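Local structure of phosphonopyruvate hydrolase (Variovorax sp., 2HJP) at residues F134-A139 / A174-A180. The protein hydrolyses the phosphorus-carbon bond of phosphonopyruvate to give pyruvate and phosphate, using a divalent metal ion such as magnesium, cobalt or manganese. Residues are numbered along the deposited sequence; the frame is centred on the assembly and turned at random.
Sequences FQGKIA and AYEEAGA
With its CG swung opposite the backbone N (chi1 -158°), Phe134 sends its ring across to meet Tyr175, whose own CG lies opposite the carbonyl carbon (chi1 -58°). The two rings form an edge-to-face pair, with planes at 59° and centroids 4.7 Å apart. Phe134 supplies the edge: its CD2 sits over the centre of the tyrosine face, 3.5 Å from Tyr175 CE2, so that a slightly positive C-H meets the electron-rich ring. A tyrosine suits this buried place because its ring can pack while its hydroxyl reaches polar partners; Tyr175 OH is hydrogen-bonded to Asp111 and Arg171.

Farther along, the small methyl of Ala178 lets the backbones close in, and the CA atoms of Gln135 and Ala178 lie 5.2 Å apart. This methyl points at helix 131-144, Ala178 CB being 3.4 Å from Gln135 O and 3.9 Å from Ile138 CG2. In this TIM barrel of the PEP mutase/isocitrate lyase superfamily, the contact joins two successive outer helices, 131-144 and 165-177, which flank strand 151-156 in the chain; Ile138, Tyr175 and Ala180 all touch Ala154 of that strand.

The second helix finishes in a Schellman motif. Glycine suits position 179 because, at its positive phi, a side chain would press against the carbonyl O of Ala178. Ala180 N donates a 2.9 Å hydrogen bond to Tyr175 O while Gly179 N bonds to Glu176 O. Against this turn lies the branched side chain of Ile138, its CG2 3.5 Å from Ala180 N and also near Ala180 CB, resting where the chain turns out of the helix toward strand 182-185. On the outer side, Gln135 CG passes beside the Ala178 methyl and the Ala174 carbonyl, 4.0 Å from Ala178 CB.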
loop_
_atom_site.group_PDB
_atom_site.type_symbol
_atom_site.label_atom_id
_atom_site.label_comp_id
_atom_site.label_asym_id
_atom_site.label_seq_id
_atom_site.Cartn_x
_atom_site.Cartn_y
_atom_site.Cartn_z
ATOM N N PHE A 134 -27.800 6.327 11.525
ATOM C CA PHE A 134 -26.517 6.869 12.000
ATOM C C PHE A 134 -26.226 6.485 13.450
ATOM O O PHE A 134 -25.062 6.263 13.842
ATOM C CB PHE A 134 -26.414 8.373 11.842
ATOM C CG PHE A 134 -24.974 8.852 11.824
ATOM C CD1 PHE A 134 -24.113 8.525 10.720
ATOM C CD2 PHE A 134 -24.478 9.629 12.869
ATOM C CE1 PHE A 134 -22.783 8.987 10.678
ATOM C CE2 PHE A 134 -23.141 10.108 12.846
ATOM C CZ PHE A 134 -22.283 9.789 11.750
ATOM N N GLN A 135 -27.282 6.415 14.246
ATOM C CA GLN A 135 -27.137 5.974 15.622
ATOM C C GLN A 135 -26.515 4.614 15.595
ATOM O O GLN A 135 -25.639 4.360 16.417
ATOM C CB GLN A 135 -28.481 5.922 16.339
ATOM C CG GLN A 135 -29.018 7.316 16.772
ATOM C CD GLN A 135 -30.274 7.165 17.633
ATOM O OE1 GLN A 135 -30.342 7.601 18.809
ATOM N NE2 GLN A 135 -31.271 6.532 17.051
ATOM N N GLY A 136 -26.948 3.742 14.664
ATOM C CA GLY A 136 -26.324 2.407 14.564
ATOM C C GLY A 136 -24.809 2.482 14.241
ATOM O O GLY A 136 -23.969 1.716 14.747
ATOM N N LYS A 137 -24.467 3.377 13.326
ATOM C CA LYS A 137 -23.054 3.563 12.949
ATOM C C LYS A 137 -22.158 4.056 14.104
ATOM O O LYS A 137 -21.036 3.594 14.315
ATOM C CB LYS A 137 -23.022 4.502 11.744
ATOM C CG LYS A 137 -23.572 3.784 10.480
ATOM C CD LYS A 137 -23.774 4.755 9.335
ATOM C CE LYS A 137 -22.439 5.137 8.719
ATOM N NZ LYS A 137 -22.571 5.732 7.317
ATOM N N ILE A 138 -22.662 4.994 14.863
ATOM C CA ILE A 138 -21.911 5.514 16.001
ATOM C C ILE A 138 -21.799 4.414 17.064
ATOM O O ILE A 138 -20.728 4.217 17.641
ATOM C CB ILE A 138 -22.698 6.717 16.598
ATOM C CG1 ILE A 138 -22.534 7.907 15.643
ATOM C CG2 ILE A 138 -22.209 7.066 18.031
ATOM C CD1 ILE A 138 -21.102 8.477 15.450
ATOM N N ALA A 139 -22.907 3.696 17.335
ATOM C CA ALA A 139 -22.865 2.609 18.338
ATOM C C ALA A 139 -21.866 1.527 17.876
ATOM O O ALA A 139 -21.142 0.950 18.700
ATOM C CB ALA A 139 -24.287 1.991 18.544
ATOM N N ALA A 174 -29.408 12.606 19.340
ATOM C CA ALA A 174 -29.570 11.191 19.056
ATOM C C ALA A 174 -28.210 10.511 19.006
ATOM O O ALA A 174 -28.054 9.362 19.460
ATOM C CB ALA A 174 -30.284 10.990 17.693
ATOM N N TYR A 175 -27.229 11.209 18.416
ATOM C CA TYR A 175 -25.881 10.653 18.283
ATOM C C TYR A 175 -25.192 10.561 19.626
ATOM O O TYR A 175 -24.457 9.629 19.905
ATOM C CB TYR A 175 -25.064 11.529 17.309
ATOM C CG TYR A 175 -25.692 11.660 15.929
ATOM C CD1 TYR A 175 -25.291 12.678 15.065
ATOM C CD2 TYR A 175 -26.718 10.810 15.508
ATOM C CE1 TYR A 175 -25.905 12.865 13.824
ATOM C CE2 TYR A 175 -27.338 10.981 14.272
ATOM C CZ TYR A 175 -26.924 12.019 13.424
ATOM O OH TYR A 175 -27.485 12.212 12.174
ATOM N N GLU A 176 -25.379 11.582 20.468
ATOM C CA GLU A 176 -24.786 11.523 21.808
ATOM C C GLU A 176 -25.440 10.357 22.565
ATOM O O GLU A 176 -24.814 9.643 23.294
ATOM C CB GLU A 176 -25.068 12.823 22.559
ATOM C CG GLU A 176 -24.749 12.752 24.031
ATOM C CD GLU A 176 -24.901 14.093 24.719
ATOM O OE1 GLU A 176 -25.177 15.125 24.079
ATOM O OE2 GLU A 176 -24.708 14.131 25.926
ATOM N N GLU A 177 -26.732 10.157 22.350
ATOM C CA GLU A 177 -27.454 9.046 23.018
ATOM C C GLU A 177 -26.897 7.720 22.491
ATOM O O GLU A 177 -26.825 6.793 23.220
ATOM C CB GLU A 177 -28.930 9.180 22.702
ATOM C CG GLU A 177 -29.872 8.053 23.093
ATOM C CD GLU A 177 -31.287 8.341 22.523
ATOM O OE1 GLU A 177 -31.870 7.491 21.773
ATOM O OE2 GLU A 177 -31.792 9.471 22.807
ATOM N N ALA A 178 -26.415 7.670 21.241
ATOM C CA ALA A 178 -25.862 6.416 20.690
ATOM C C ALA A 178 -24.411 6.216 21.148
ATOM O O ALA A 178 -23.799 5.205 20.854
ATOM C CB ALA A 178 -25.926 6.429 19.115
ATOM N N GLY A 179 -23.836 7.189 21.833
ATOM C CA GLY A 179 -22.454 6.999 22.235
ATOM C C GLY A 179 -21.419 7.999 21.756
ATOM O O GLY A 179 -20.269 7.921 22.184
ATOM N N ALA A 180 -21.799 8.970 20.924
ATOM C CA ALA A 180 -20.783 9.962 20.514
ATOM C C ALA A 180 -20.159 10.726 21.702
ATOM O O ALA A 180 -20.847 11.139 22.649
ATOM C CB ALA A 180 -21.369 10.925 19.492
#